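Long-range contacts in Exo-beta-1,3-glucanase (Streptomyces sp. SirexAA-E, PDB 4PEY), which hydrolyses laminarin and laminarioligosaccharides as an exo-beta-1,3-glucanase, working from their non-reducing ends and yielding glucose and laminaribiose: residues M58-T63 / A78-N83; G62-I67 / T87-D92; Y74-G79 / W109-N114; L115-V120 / R135-K140. The protein carries 1 engineered substitution. All coordinates share one frame; numbering follows the deposited sequence.

In the fold
All four contacts pair parallel strands from successive turns of the family 55 beta-helix. Contacts 1 and 3 share strand 75-79, which is bonded to 55-59 in one and to 110-113 in the other. Contacts 2 and 4 lie on another face of the coil, their centres about 9 Å apart, where strand 87-94 joins strand 116-118. Contacts 1, 3 and 4 are buried; contact 2 is partly exposed, and its outer side carries an asparagine pair. Apolar packing with methionine marks contacts 1 and 4, an edge-to-face aromatic pair marks contact 2, and contact 3 begins with a tyrosine-tryptophan pair near a substrate-binding tryptophan. Contacts 2 and 4 each reach a bound glucose, through Asp92 and Val120.

Contact 1: M58-T63 / A78-N83; sequences MFKPGT and AGLGLN
Leu80 lays its side chain against the 58-61 backbone, its CB approaching Phe59 O at 3.5 Å, and crosses Met58 at about a right angle. Met58 has two conformers; in one of them Met58 SD stands 3.8 Å from Leu80 CD2 and 3.9 Å from Ala78 CB, so the sulfur touches both side chains. A bend at the second torsion (chi2 -73°) is consistent with SD turning toward the neighbouring strand in that conformer. There Met58 meets both methyl branches of the leucine, CD2 through SD and CD1 through CB, while Pro61 CD packs on Leu80 CB at 4.1 Å.

Two parallel bridges, Met58 with Ala78 and Phe59 with Gly79, set the register that brings these side chains together. Phe59 N donates to Ala78 O over 2.9 Å with an N-H...O angle of 153°. The return bond from Leu80 N to Phe59 O is equally short but weak, bent to 127° where strand 75-79 gives way to loop. Ala78 O also lies at the edge of the Phe59 ring, in its plane.

Outside the pair, Phe59 stacks on Phe27 and meets Phe89 and Tyr64 edge-to-face, while Leu80 and Met58 touch Leu227 and Leu225 of strand 224-228. Strands 24-27, 55-59, 75-79 and 110-113 follow one another, each parallel to the next, as successive rungs on one face of the beta-helix.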
loop_
_atom_site.group_PDB
_atom_site.type_symbol
_atom_site.label_atom_id
_atom_site.label_comp_id
_atom_site.label_asym_id
_atom_site.label_seq_id
_atom_site.Cartn_x
_atom_site.Cartn_y
_atom_site.Cartn_z
ATOM N N MET A 58 -11.992 -16.643 1.496
ATOM C CA MET A 58 -11.907 -16.949 0.071
ATOM C C MET A 58 -13.211 -17.547 -0.422
ATOM O O MET A 58 -13.726 -18.483 0.180
ATOM C CB MET A 58 -10.752 -17.918 -0.197
ATOM C CG MET A 58 -9.376 -17.297 -0.038
ATOM S SD MET A 58 -9.027 -16.200 -1.419
ATOM C CE MET A 58 -7.300 -15.829 -1.151
ATOM N N PHE A 59 -13.732 -17.016 -1.519
ATOM C CA PHE A 59 -15.023 -17.455 -2.029
ATOM C C PHE A 59 -14.908 -18.102 -3.404
ATOM O O PHE A 59 -14.436 -17.475 -4.359
ATOM C CB PHE A 59 -15.986 -16.261 -2.079
ATOM C CG PHE A 59 -16.418 -15.778 -0.719
ATOM C CD1 PHE A 59 -15.552 -15.052 0.093
ATOM C CD2 PHE A 59 -17.692 -16.055 -0.250
ATOM C CE1 PHE A 59 -15.953 -14.623 1.352
ATOM C CE2 PHE A 59 -18.099 -15.626 0.993
ATOM C CZ PHE A 59 -17.229 -14.912 1.801
ATOM N N LYS A 60 -15.334 -19.361 -3.496
ATOM C CA LYS A 60 -15.330 -20.082 -4.770
ATOM C C LYS A 60 -16.295 -19.426 -5.754
ATOM O O LYS A 60 -17.273 -18.782 -5.347
ATOM C CB LYS A 60 -15.703 -21.554 -4.570
ATOM C CG LYS A 60 -14.761 -22.320 -3.663
ATOM C CD LYS A 60 -15.045 -23.817 -3.705
ATOM C CE LYS A 60 -13.995 -24.585 -2.926
ATOM N NZ LYS A 60 -14.153 -26.061 -3.075
ATOM N N PRO A 61 -16.027 -19.578 -7.060
ATOM C CA PRO A 61 -16.918 -18.961 -8.050
ATOM C C PRO A 61 -18.382 -19.354 -7.879
ATOM O O PRO A 61 -18.696 -20.505 -7.542
ATOM C CB PRO A 61 -16.377 -19.482 -9.381
ATOM C CG PRO A 61 -14.943 -19.730 -9.122
ATOM C CD PRO A 61 -14.843 -20.190 -7.691
ATOM N N GLY A 62 -19.264 -18.383 -8.103
ATOM C CA GLY A 62 -20.689 -18.588 -7.962
ATOM C C GLY A 62 -21.368 -17.313 -7.511
ATOM O O GLY A 62 -20.793 -16.226 -7.610
ATOM N N THR A 63 -22.589 -17.455 -7.003
ATOM C CA THR A 63 -23.385 -16.319 -6.557
ATOM C C THR A 63 -23.767 -16.491 -5.094
ATOM O O THR A 63 -24.257 -17.548 -4.687
ATOM C CB THR A 63 -24.654 -16.149 -7.426
ATOM O OG1 THR A 63 -24.270 -15.909 -8.783
ATOM C CG2 THR A 63 -25.503 -14.984 -6.934
ATOM N N ALA A 78 -11.584 -12.302 -0.816
ATOM C CA ALA A 78 -11.393 -12.391 -2.256
ATOM C C ALA A 78 -12.224 -13.492 -2.889
ATOM O O ALA A 78 -12.611 -14.464 -2.232
ATOM C CB ALA A 78 -9.909 -12.614 -2.584
ATOM N N GLY A 79 -12.480 -13.325 -4.181
ATOM C CA GLY A 79 -13.068 -14.374 -4.995
ATOM C C GLY A 79 -11.992 -15.233 -5.639
ATOM O O GLY A 79 -10.829 -14.830 -5.748
ATOM N N LEU A 80 -12.397 -16.418 -6.078
ATOM C CA LEU A 80 -11.474 -17.404 -6.625
ATOM C C LEU A 80 -11.756 -17.711 -8.098
ATOM O O LEU A 80 -11.346 -18.746 -8.611
ATOM C CB LEU A 80 -11.532 -18.692 -5.796
ATOM C CG LEU A 80 -10.970 -18.623 -4.372
ATOM C CD1 LEU A 80 -11.399 -19.851 -3.553
ATOM C CD2 LEU A 80 -9.443 -18.488 -4.394
ATOM N N GLY A 81 -12.448 -16.804 -8.778
ATOM C CA GLY A 81 -12.633 -16.935 -10.211
ATOM C C GLY A 81 -11.460 -16.347 -10.971
ATOM O O GLY A 81 -10.631 -15.632 -10.408
ATOM N N LEU A 82 -11.385 -16.645 -12.260
ATOM C CA LEU A 82 -10.381 -16.031 -13.108
ATOM C C LEU A 82 -10.730 -14.559 -13.308
ATOM O O LEU A 82 -9.849 -13.709 -13.446
ATOM C CB LEU A 82 -10.288 -16.759 -14.449
ATOM C CG LEU A 82 -9.194 -16.282 -15.400
ATOM C CD1 LEU A 82 -7.811 -16.417 -14.766
ATOM C CD2 LEU A 82 -9.277 -17.064 -16.693
ATOM N N ASN A 83 -12.030 -14.269 -13.302
ATOM C CA ASN A 83 -12.534 -12.917 -13.492
ATOM C C ASN A 83 -13.422 -12.488 -12.318
ATOM O O ASN A 83 -14.039 -13.331 -11.661
ATOM C CB ASN A 83 -13.299 -12.835 -14.818
ATOM C CG ASN A 83 -12.386 -12.971 -16.026
ATOM O OD1 ASN A 83 -12.468 -13.943 -16.786
ATOM N ND2 ASN A 83 -11.504 -11.996 -16.208
#

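Contact 2: G62-I67 / T87-D92; sequences GTYNDI and TTFNGD
Backbone hydrogen bonds join Gly62-Tyr64 to Thr87-Asn90 in parallel register, the strand axes 4.8 Å apart and 15° from parallel. Thr88 N binds Gly62 O nearly straight (173°), Tyr64 N binds Thr88 O, and Asn90 N binds Tyr64 O at 2.7 Å. A beta bulge then shifts the register by one residue, pairing Ile67 with Gly91, and Asp92 N donates to Ile67 O.

The polar side-chain link is an amide ladder: Asn90 ND2 gives a 2.8 Å bond to Asn65 OD1, the two amides nearly coplanar. Asn90 OD1 accepts from Asn118 ND2, one turn further. A water bridges Ile67 O and Asp92 OD1, the latter also bound by Val120 N; the Asp92 side chain is about 4 Å from a bound beta-D-glucopyranose.

The Phe89 edge faces the Tyr64 ring in an offset edge-to-face pair, centroids 5.6 Å apart. Over one Phe89 face sits Ile67 CD1; CG1 stands anti to the backbone N (chi1 -178°), which carries CD1 out over the ring. An alanine in place of Phe89 is likely to leave Ile67 CD1 and the Tyr64 face without their common partner.

Strand 87-94 lies between 62-65 and 116-118, on adjacent turns of the beta-helix.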
loop_
_atom_site.group_PDB
_atom_site.type_symbol
_atom_site.label_atom_id
_atom_site.label_comp_id
_atom_site.label_asym_id
_atom_site.label_seq_id
_atom_site.Cartn_x
_atom_site.Cartn_y
_atom_site.Cartn_z
ATOM N N GLY A 62 -19.264 -18.383 -8.103
ATOM C CA GLY A 62 -20.689 -18.588 -7.962
ATOM C C GLY A 62 -21.368 -17.313 -7.511
ATOM O O GLY A 62 -20.793 -16.226 -7.610
ATOM N N THR A 63 -22.589 -17.455 -7.003
ATOM C CA THR A 63 -23.385 -16.319 -6.557
ATOM C C THR A 63 -23.767 -16.491 -5.094
ATOM O O THR A 63 -24.257 -17.548 -4.687
ATOM C CB THR A 63 -24.654 -16.149 -7.426
ATOM O OG1 THR A 63 -24.270 -15.909 -8.783
ATOM C CG2 THR A 63 -25.503 -14.984 -6.934
ATOM N N TYR A 64 -23.529 -15.443 -4.311
ATOM C CA TYR A 64 -23.769 -15.455 -2.879
ATOM C C TYR A 64 -24.829 -14.433 -2.543
ATOM O O TYR A 64 -24.765 -13.301 -3.016
ATOM C CB TYR A 64 -22.477 -15.156 -2.112
ATOM C CG TYR A 64 -21.413 -16.197 -2.358
ATOM C CD1 TYR A 64 -20.581 -16.121 -3.475
ATOM C CD2 TYR A 64 -21.251 -17.267 -1.486
ATOM C CE1 TYR A 64 -19.618 -17.082 -3.717
ATOM C CE2 TYR A 64 -20.278 -18.232 -1.715
ATOM C CZ TYR A 64 -19.468 -18.133 -2.831
ATOM O OH TYR A 64 -18.510 -19.091 -3.070
ATOM N N ASN A 65 -25.804 -14.837 -1.734
ATOM C CA ASN A 65 -26.905 -13.962 -1.372
ATOM C C ASN A 65 -26.905 -13.627 0.107
ATOM O O ASN A 65 -26.305 -14.347 0.916
ATOM C CB ASN A 65 -28.232 -14.606 -1.755
ATOM C CG ASN A 65 -28.309 -14.910 -3.226
ATOM O OD1 ASN A 65 -28.298 -14.001 -4.045
ATOM N ND2 ASN A 65 -28.380 -16.193 -3.574
ATOM N N ASP A 66 -27.586 -12.535 0.448
ATOM C CA ASP A 66 -27.825 -12.167 1.842
ATOM C C ASP A 66 -26.527 -12.064 2.615
ATOM O O ASP A 66 -26.419 -12.555 3.738
ATOM C CB ASP A 66 -28.752 -13.187 2.506
ATOM C CG ASP A 66 -29.977 -13.483 1.665
ATOM O OD1 ASP A 66 -30.770 -12.550 1.429
ATOM O OD2 ASP A 66 -30.147 -14.643 1.231
ATOM N N ILE A 67 -25.535 -11.427 2.014
ATOM C CA ILE A 67 -24.241 -11.330 2.667
ATOM C C ILE A 67 -23.825 -9.877 2.883
ATOM O O ILE A 67 -23.869 -9.065 1.969
ATOM C CB ILE A 67 -23.158 -12.085 1.857
ATOM C CG1 ILE A 67 -21.804 -12.013 2.566
ATOM C CG2 ILE A 67 -23.077 -11.579 0.412
ATOM C CD1 ILE A 67 -20.754 -12.848 1.901
ATOM N N THR A 87 -17.379 -14.386 -9.299
ATOM C CA THR A 87 -17.739 -14.508 -7.889
ATOM C C THR A 87 -18.524 -13.275 -7.482
ATOM O O THR A 87 -17.944 -12.214 -7.252
ATOM C CB THR A 87 -16.493 -14.663 -6.980
ATOM O OG1 THR A 87 -15.610 -15.638 -7.551
ATOM C CG2 THR A 87 -16.899 -15.130 -5.593
ATOM N N THR A 88 -19.843 -13.421 -7.400
ATOM C CA THR A 88 -20.724 -12.278 -7.223
ATOM C C THR A 88 -21.439 -12.328 -5.876
ATOM O O THR A 88 -22.010 -13.354 -5.502
ATOM C CB THR A 88 -21.772 -12.206 -8.357
ATOM O OG1 THR A 88 -21.107 -12.018 -9.615
ATOM C CG2 THR A 88 -22.738 -11.044 -8.132
ATOM N N PHE A 89 -21.385 -11.216 -5.152
ATOM C CA PHE A 89 -22.147 -11.047 -3.917
ATOM C C PHE A 89 -23.387 -10.222 -4.194
ATOM O O PHE A 89 -23.278 -9.087 -4.676
ATOM C CB PHE A 89 -21.353 -10.309 -2.825
ATOM C CG PHE A 89 -20.240 -11.104 -2.182
ATOM C CD1 PHE A 89 -19.865 -12.355 -2.647
ATOM C CD2 PHE A 89 -19.564 -10.568 -1.095
ATOM C CE1 PHE A 89 -18.834 -13.063 -2.031
ATOM C CE2 PHE A 89 -18.535 -11.260 -0.480
ATOM C CZ PHE A 89 -18.168 -12.509 -0.948
ATOM N N ASN A 90 -24.558 -10.771 -3.893
ATOM C CA ASN A 90 -25.729 -9.935 -3.717
ATOM C C ASN A 90 -25.679 -9.484 -2.273
ATOM O O ASN A 90 -26.116 -10.185 -1.354
ATOM C CB ASN A 90 -27.001 -10.686 -4.082
ATOM C CG ASN A 90 -27.074 -10.955 -5.561
ATOM O OD1 ASN A 90 -26.799 -10.060 -6.370
ATOM N ND2 ASN A 90 -27.384 -12.189 -5.932
ATOM N N GLY A 91 -25.057 -8.325 -2.086
ATOM C CA GLY A 91 -24.661 -7.870 -0.771
ATOM C C GLY A 91 -23.400 -7.036 -0.851
ATOM O O GLY A 91 -23.089 -6.481 -1.904
ATOM N N ASP A 92 -22.666 -6.968 0.263
ATOM C CA ASP A 92 -21.653 -5.941 0.455
ATOM C C ASP A 92 -20.350 -6.490 1.018
ATOM O O ASP A 92 -20.332 -7.514 1.712
ATOM C CB ASP A 92 -22.167 -4.852 1.408
ATOM C CG ASP A 92 -23.387 -4.108 0.872
ATOM O OD1 ASP A 92 -24.423 -4.751 0.577
ATOM O OD2 ASP A 92 -23.313 -2.865 0.768
HETATM O O HOH W 1 -21.228 -14.900 -10.366
HETATM O O HOH W 2 -25.358 -6.459 2.563
#

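Contact 3: Y74-G79 / W109-N114; sequences YTSIAG and WRSAEN
Two successive turns of the beta-helix meet here, strands 75-79 and 110-113 running parallel with axes 4.7 Å apart and only 3° between them. At the start of the pair, the Tyr74 and Trp109 side chains lie alongside each other and point the same way. Their ring planes differ by 4°, but the rings are slid apart with little overlap, and Tyr74 OH comes 3.6 Å from Trp109 CE3. At the same end of the pair, Tyr74 N makes a weak, bent bond to Trp109 O.

Along the strands the bonds alternate between partners: Ser111 N to Thr75 O, Ile77 N to Ser111 O at 2.9 Å, Glu113 N to Ile77 O, and Gly79 N to Glu113 O. The last two donors lie in the carbonyl planes they address. On one side of the strands Ile77 CG2 packs 4.0 Å from Ala112 CB. On the other, Ser111 OG comes within 3.1 Å of Ser76 CB, and a water links it to Ile77 O.

At the far end Asn114 ND2 reaches Gly79 O from above its carbonyl plane, 72° out of it, at 3.1 Å; the same nitrogen also bonds Gly81 O. With its amide shared in this way, Asn114 ties the strand end to the turn that follows Gly79.

Tyr74 OH bonds Gln49 O and Arg374 NH1, and Arg374 makes a cation-pi contact with Trp109. The arginine is thus held by the Tyr74 hydroxyl and the Trp109 pi system; Trp109, about 4 Å from the side chain of substrate-binding Trp402, is probably its second-shell neighbour.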
loop_
_atom_site.group_PDB
_atom_site.type_symbol
_atom_site.label_atom_id
_atom_site.label_comp_id
_atom_site.label_asym_id
_atom_site.label_seq_id
_atom_site.Cartn_x
_atom_site.Cartn_y
_atom_site.Cartn_z
ATOM N N TYR A 74 -6.651 -7.130 9.745
ATOM C CA TYR A 74 -5.928 -8.331 9.305
ATOM C C TYR A 74 -6.847 -9.377 8.692
ATOM O O TYR A 74 -6.690 -10.579 8.916
ATOM C CB TYR A 74 -5.146 -8.952 10.467
ATOM C CG TYR A 74 -4.266 -7.978 11.213
ATOM C CD1 TYR A 74 -3.100 -7.471 10.640
ATOM C CD2 TYR A 74 -4.602 -7.560 12.495
ATOM C CE1 TYR A 74 -2.288 -6.576 11.335
ATOM C CE2 TYR A 74 -3.807 -6.664 13.191
ATOM C CZ TYR A 74 -2.651 -6.179 12.610
ATOM O OH TYR A 74 -1.877 -5.291 13.321
ATOM N N THR A 75 -7.789 -8.903 7.887
ATOM C CA THR A 75 -8.711 -9.772 7.184
ATOM C C THR A 75 -8.642 -9.446 5.695
ATOM O O THR A 75 -8.832 -8.295 5.309
ATOM C CB THR A 75 -10.157 -9.599 7.709
ATOM O OG1 THR A 75 -10.188 -9.875 9.118
ATOM C CG2 THR A 75 -11.090 -10.547 7.011
ATOM N N SER A 76 -8.340 -10.450 4.870
ATOM C CA SER A 76 -8.458 -10.306 3.425
ATOM C C SER A 76 -9.717 -11.021 2.965
ATOM O O SER A 76 -10.108 -12.039 3.545
ATOM C CB SER A 76 -7.236 -10.879 2.693
ATOM O OG SER A 76 -7.067 -12.261 2.962
ATOM N N ILE A 77 -10.358 -10.490 1.930
ATOM C CA ILE A 77 -11.489 -11.194 1.332
ATOM C C ILE A 77 -11.317 -11.173 -0.176
ATOM O O ILE A 77 -10.901 -10.166 -0.749
ATOM C CB ILE A 77 -12.854 -10.583 1.761
ATOM C CG1 ILE A 77 -14.014 -11.432 1.233
ATOM C CG2 ILE A 77 -12.981 -9.123 1.330
ATOM C CD1 ILE A 77 -15.338 -11.100 1.892
ATOM N N ALA A 78 -11.584 -12.302 -0.816
ATOM C CA ALA A 78 -11.393 -12.391 -2.256
ATOM C C ALA A 78 -12.224 -13.492 -2.889
ATOM O O ALA A 78 -12.611 -14.464 -2.232
ATOM C CB ALA A 78 -9.909 -12.614 -2.584
ATOM N N GLY A 79 -12.480 -13.325 -4.181
ATOM C CA GLY A 79 -13.068 -14.374 -4.995
ATOM C C GLY A 79 -11.992 -15.233 -5.639
ATOM O O GLY A 79 -10.829 -14.830 -5.748
ATOM N N TRP A 109 -4.812 -2.303 7.279
ATOM C CA TRP A 109 -4.389 -3.705 7.149
ATOM C C TRP A 109 -5.547 -4.653 6.848
ATOM O O TRP A 109 -5.854 -5.556 7.627
ATOM C CB TRP A 109 -3.627 -4.178 8.415
ATOM C CG TRP A 109 -2.396 -3.340 8.729
ATOM C CD1 TRP A 109 -1.348 -3.068 7.889
ATOM C CD2 TRP A 109 -2.103 -2.661 9.962
ATOM N NE1 TRP A 109 -0.428 -2.260 8.521
ATOM C CE2 TRP A 109 -0.870 -1.996 9.795
ATOM C CE3 TRP A 109 -2.761 -2.555 11.195
ATOM C CZ2 TRP A 109 -0.295 -1.218 10.801
ATOM C CZ3 TRP A 109 -2.193 -1.781 12.192
ATOM C CH2 TRP A 109 -0.968 -1.122 11.992
ATOM N N ARG A 110 -6.179 -4.454 5.697
ATOM C CA ARG A 110 -7.233 -5.362 5.249
ATOM C C ARG A 110 -7.316 -5.249 3.733
ATOM O O ARG A 110 -6.687 -4.368 3.154
ATOM C CB ARG A 110 -8.571 -5.033 5.931
ATOM C CG ARG A 110 -9.138 -3.639 5.616
ATOM C CD ARG A 110 -10.104 -3.182 6.711
ATOM N NE ARG A 110 -9.375 -2.817 7.923
ATOM C CZ ARG A 110 -9.929 -2.596 9.113
ATOM N NH1 ARG A 110 -11.247 -2.738 9.284
ATOM N NH2 ARG A 110 -9.158 -2.258 10.141
ATOM N N SER A 111 -8.052 -6.134 3.070
ATOM C CA SER A 111 -8.085 -6.070 1.609
ATOM C C SER A 111 -9.294 -6.742 0.991
ATOM O O SER A 111 -9.861 -7.669 1.568
ATOM C CB SER A 111 -6.816 -6.703 1.023
ATOM O OG SER A 111 -6.748 -8.082 1.348
ATOM N N ALA A 112 -9.661 -6.271 -0.201
ATOM C CA ALA A 112 -10.710 -6.886 -1.024
ATOM C C ALA A 112 -10.191 -7.048 -2.438
ATOM O O ALA A 112 -9.592 -6.120 -2.980
ATOM C CB ALA A 112 -11.981 -6.039 -1.029
ATOM N N GLU A 113 -10.419 -8.215 -3.034
ATOM C CA GLU A 113 -9.952 -8.476 -4.393
ATOM C C GLU A 113 -10.839 -9.462 -5.159
ATOM O O GLU A 113 -11.334 -10.435 -4.600
ATOM C CB GLU A 113 -8.504 -8.996 -4.349
ATOM C CG GLU A 113 -7.844 -9.238 -5.705
ATOM C CD GLU A 113 -6.348 -9.492 -5.588
ATOM O OE1 GLU A 113 -5.907 -10.097 -4.578
ATOM O OE2 GLU A 113 -5.602 -9.083 -6.507
ATOM N N ASN A 114 -11.033 -9.199 -6.448
ATOM C CA ASN A 114 -11.560 -10.214 -7.373
ATOM C C ASN A 114 -12.981 -10.675 -7.048
ATOM O O ASN A 114 -13.297 -11.871 -7.097
ATOM C CB ASN A 114 -10.602 -11.420 -7.417
ATOM C CG ASN A 114 -10.811 -12.293 -8.651
ATOM O OD1 ASN A 114 -11.211 -11.804 -9.708
ATOM N ND2 ASN A 114 -10.532 -13.591 -8.520
HETATM O O HOH W 3 -8.049 -9.554 -0.611
#

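Contact 4: L115-V120 / R135-K140; sequences LALNPV and RRMHVK
Leu115-Asn118 and Met137-Lys140 pair in parallel register through three backbone bonds: His138 N to Leu115 O, Leu117 N to His138 O at 2.7 Å, and Lys140 N to Leu117 O at an N-H...O angle of 164°. Met137 folds back on itself, bent at both outer torsions (chi2 and chi3 -70°), which brings its methyl to the leucines: Met137 CE lies 3.7 Å from Leu117 CD1, and also touches Leu115 CB at 3.9 Å. Its SD accepts a weak bond from Leu115 N over 3.7 Å. Replacing Met137 with an alanine would probably open a gap beside both leucines and leave Leu115 N without this sulfur acceptor.

This is a rung-to-rung step of the parallel beta-helix, in which strand 116-118 lies between 87-94 and 138-144 and Val139 continues the packing onto Ile163 of the next turn. On the side opposite Leu117 and Val139, Ala116 CB meets His138 CB at 4.0 Å. Lys140 CG lies over one face of the imidazole, toward its rim, while His138 ND1 bonds Asp85 and NE2 bonds Asp164, a pair of anchors that fixes the ring's rotation. Further along, Lys140 CE passes 4.1 Å from Asn118 CB.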
loop_
_atom_site.group_PDB
_atom_site.type_symbol
_atom_site.label_atom_id
_atom_site.label_comp_id
_atom_site.label_asym_id
_atom_site.label_seq_id
_atom_site.Cartn_x
_atom_site.Cartn_y
_atom_site.Cartn_z
ATOM N N LEU A 115 -13.836 -9.704 -6.741
ATOM C CA LEU A 115 -15.252 -9.943 -6.479
ATOM C C LEU A 115 -16.113 -8.961 -7.252
ATOM O O LEU A 115 -15.697 -7.821 -7.499
ATOM C CB LEU A 115 -15.573 -9.802 -4.985
ATOM C CG LEU A 115 -14.967 -10.804 -4.008
ATOM C CD1 LEU A 115 -15.018 -10.253 -2.600
ATOM C CD2 LEU A 115 -15.714 -12.124 -4.089
ATOM N N ALA A 116 -17.321 -9.394 -7.606
ATOM C CA ALA A 116 -18.352 -8.473 -8.084
ATOM C C ALA A 116 -19.364 -8.247 -6.959
ATOM O O ALA A 116 -19.771 -9.200 -6.281
ATOM C CB ALA A 116 -19.040 -9.012 -9.334
ATOM N N LEU A 117 -19.738 -6.988 -6.738
ATOM C CA LEU A 117 -20.645 -6.629 -5.647
ATOM C C LEU A 117 -21.920 -5.983 -6.175
ATOM O O LEU A 117 -21.872 -5.081 -7.019
ATOM C CB LEU A 117 -19.972 -5.670 -4.665
ATOM C CG LEU A 117 -18.618 -6.089 -4.107
ATOM C CD1 LEU A 117 -18.107 -5.003 -3.171
ATOM C CD2 LEU A 117 -18.703 -7.426 -3.381
ATOM N N ASN A 118 -23.049 -6.461 -5.665
ATOM C CA ASN A 118 -24.367 -5.892 -5.930
ATOM C C ASN A 118 -24.905 -5.362 -4.595
ATOM O O ASN A 118 -25.672 -6.052 -3.918
ATOM C CB ASN A 118 -25.295 -6.960 -6.536
ATOM C CG ASN A 118 -26.652 -6.411 -6.947
ATOM O OD1 ASN A 118 -26.805 -5.217 -7.220
ATOM N ND2 ASN A 118 -27.647 -7.293 -7.012
ATOM N N PRO A 119 -24.454 -4.157 -4.181
ATOM C CA PRO A 119 -24.691 -3.705 -2.796
ATOM C C PRO A 119 -26.170 -3.477 -2.479
ATOM O O PRO A 119 -26.916 -2.992 -3.341
ATOM C CB PRO A 119 -23.889 -2.399 -2.701
ATOM C CG PRO A 119 -23.728 -1.936 -4.109
ATOM C CD PRO A 119 -23.665 -3.184 -4.958
ATOM N N VAL A 120 -26.573 -3.797 -1.250
ATOM C CA VAL A 120 -27.997 -3.885 -0.926
ATOM C C VAL A 120 -28.748 -2.546 -1.058
ATOM O O VAL A 120 -29.922 -2.539 -1.426
ATOM C CB VAL A 120 -28.215 -4.476 0.503
ATOM C CG1 VAL A 120 -27.787 -3.502 1.577
ATOM C CG2 VAL A 120 -29.671 -4.874 0.708
ATOM N N ARG A 135 -8.769 -4.125 -5.124
ATOM C CA ARG A 135 -8.238 -4.510 -6.441
ATOM C C ARG A 135 -9.151 -5.440 -7.222
ATOM O O ARG A 135 -9.762 -6.328 -6.642
ATOM C CB ARG A 135 -6.893 -5.232 -6.302
ATOM C CG ARG A 135 -5.730 -4.410 -5.784
ATOM C CD ARG A 135 -4.487 -5.299 -5.659
ATOM N NE ARG A 135 -3.336 -4.592 -5.094
ATOM C CZ ARG A 135 -2.454 -3.883 -5.791
ATOM N NH1 ARG A 135 -2.577 -3.761 -7.113
ATOM N NH2 ARG A 135 -1.451 -3.278 -5.155
ATOM N N ARG A 136 -9.211 -5.260 -8.537
ATOM C CA ARG A 136 -9.914 -6.205 -9.411
ATOM C C ARG A 136 -11.344 -6.431 -8.917
ATOM O O ARG A 136 -11.832 -7.559 -8.871
ATOM C CB ARG A 136 -9.143 -7.538 -9.496
ATOM C CG ARG A 136 -9.415 -8.378 -10.742
ATOM C CD ARG A 136 -8.682 -9.728 -10.666
ATOM N NE ARG A 136 -8.915 -10.573 -11.838
ATOM C CZ ARG A 136 -8.207 -10.502 -12.958
ATOM N NH1 ARG A 136 -8.482 -11.310 -13.975
ATOM N NH2 ARG A 136 -7.222 -9.622 -13.061
ATOM N N MET A 137 -12.011 -5.339 -8.553
ATOM C CA MET A 137 -13.384 -5.394 -8.064
ATOM C C MET A 137 -14.348 -4.882 -9.122
ATOM O O MET A 137 -14.024 -3.952 -9.868
ATOM C CB MET A 137 -13.536 -4.553 -6.786
ATOM C CG MET A 137 -12.659 -5.023 -5.630
ATOM S SD MET A 137 -13.168 -6.602 -4.905
ATOM C CE MET A 137 -14.698 -6.146 -4.087
ATOM N N HIS A 138 -15.549 -5.457 -9.162
ATOM C CA HIS A 138 -16.623 -4.902 -9.976
ATOM C C HIS A 138 -17.777 -4.506 -9.075
ATOM O O HIS A 138 -18.487 -5.373 -8.569
ATOM C CB HIS A 138 -17.122 -5.891 -11.037
ATOM C CG HIS A 138 -18.157 -5.302 -11.948
ATOM N ND1 HIS A 138 -19.049 -6.072 -12.668
ATOM C CD2 HIS A 138 -18.458 -4.012 -12.234
ATOM C CE1 HIS A 138 -19.837 -5.280 -13.377
ATOM N NE2 HIS A 138 -19.506 -4.024 -13.121
ATOM N N VAL A 139 -17.973 -3.205 -8.874
ATOM C CA VAL A 139 -19.091 -2.751 -8.050
ATOM C C VAL A 139 -20.243 -2.347 -8.957
ATOM O O VAL A 139 -20.131 -1.390 -9.736
ATOM C CB VAL A 139 -18.707 -1.573 -7.131
ATOM C CG1 VAL A 139 -19.887 -1.208 -6.238
ATOM C CG2 VAL A 139 -17.490 -1.936 -6.281
ATOM N N LYS A 140 -21.342 -3.098 -8.875
ATOM C CA LYS A 140 -22.510 -2.826 -9.705
ATOM C C LYS A 140 -23.409 -1.849 -8.955
ATOM O O LYS A 140 -24.497 -2.196 -8.501
ATOM C CB LYS A 140 -23.240 -4.128 -10.058
ATOM C CG LYS A 140 -22.304 -5.144 -10.714
ATOM C CD LYS A 140 -23.025 -6.332 -11.332
ATOM C CE LYS A 140 -23.579 -7.265 -10.283
ATOM N NZ LYS A 140 -23.995 -8.582 -10.852
#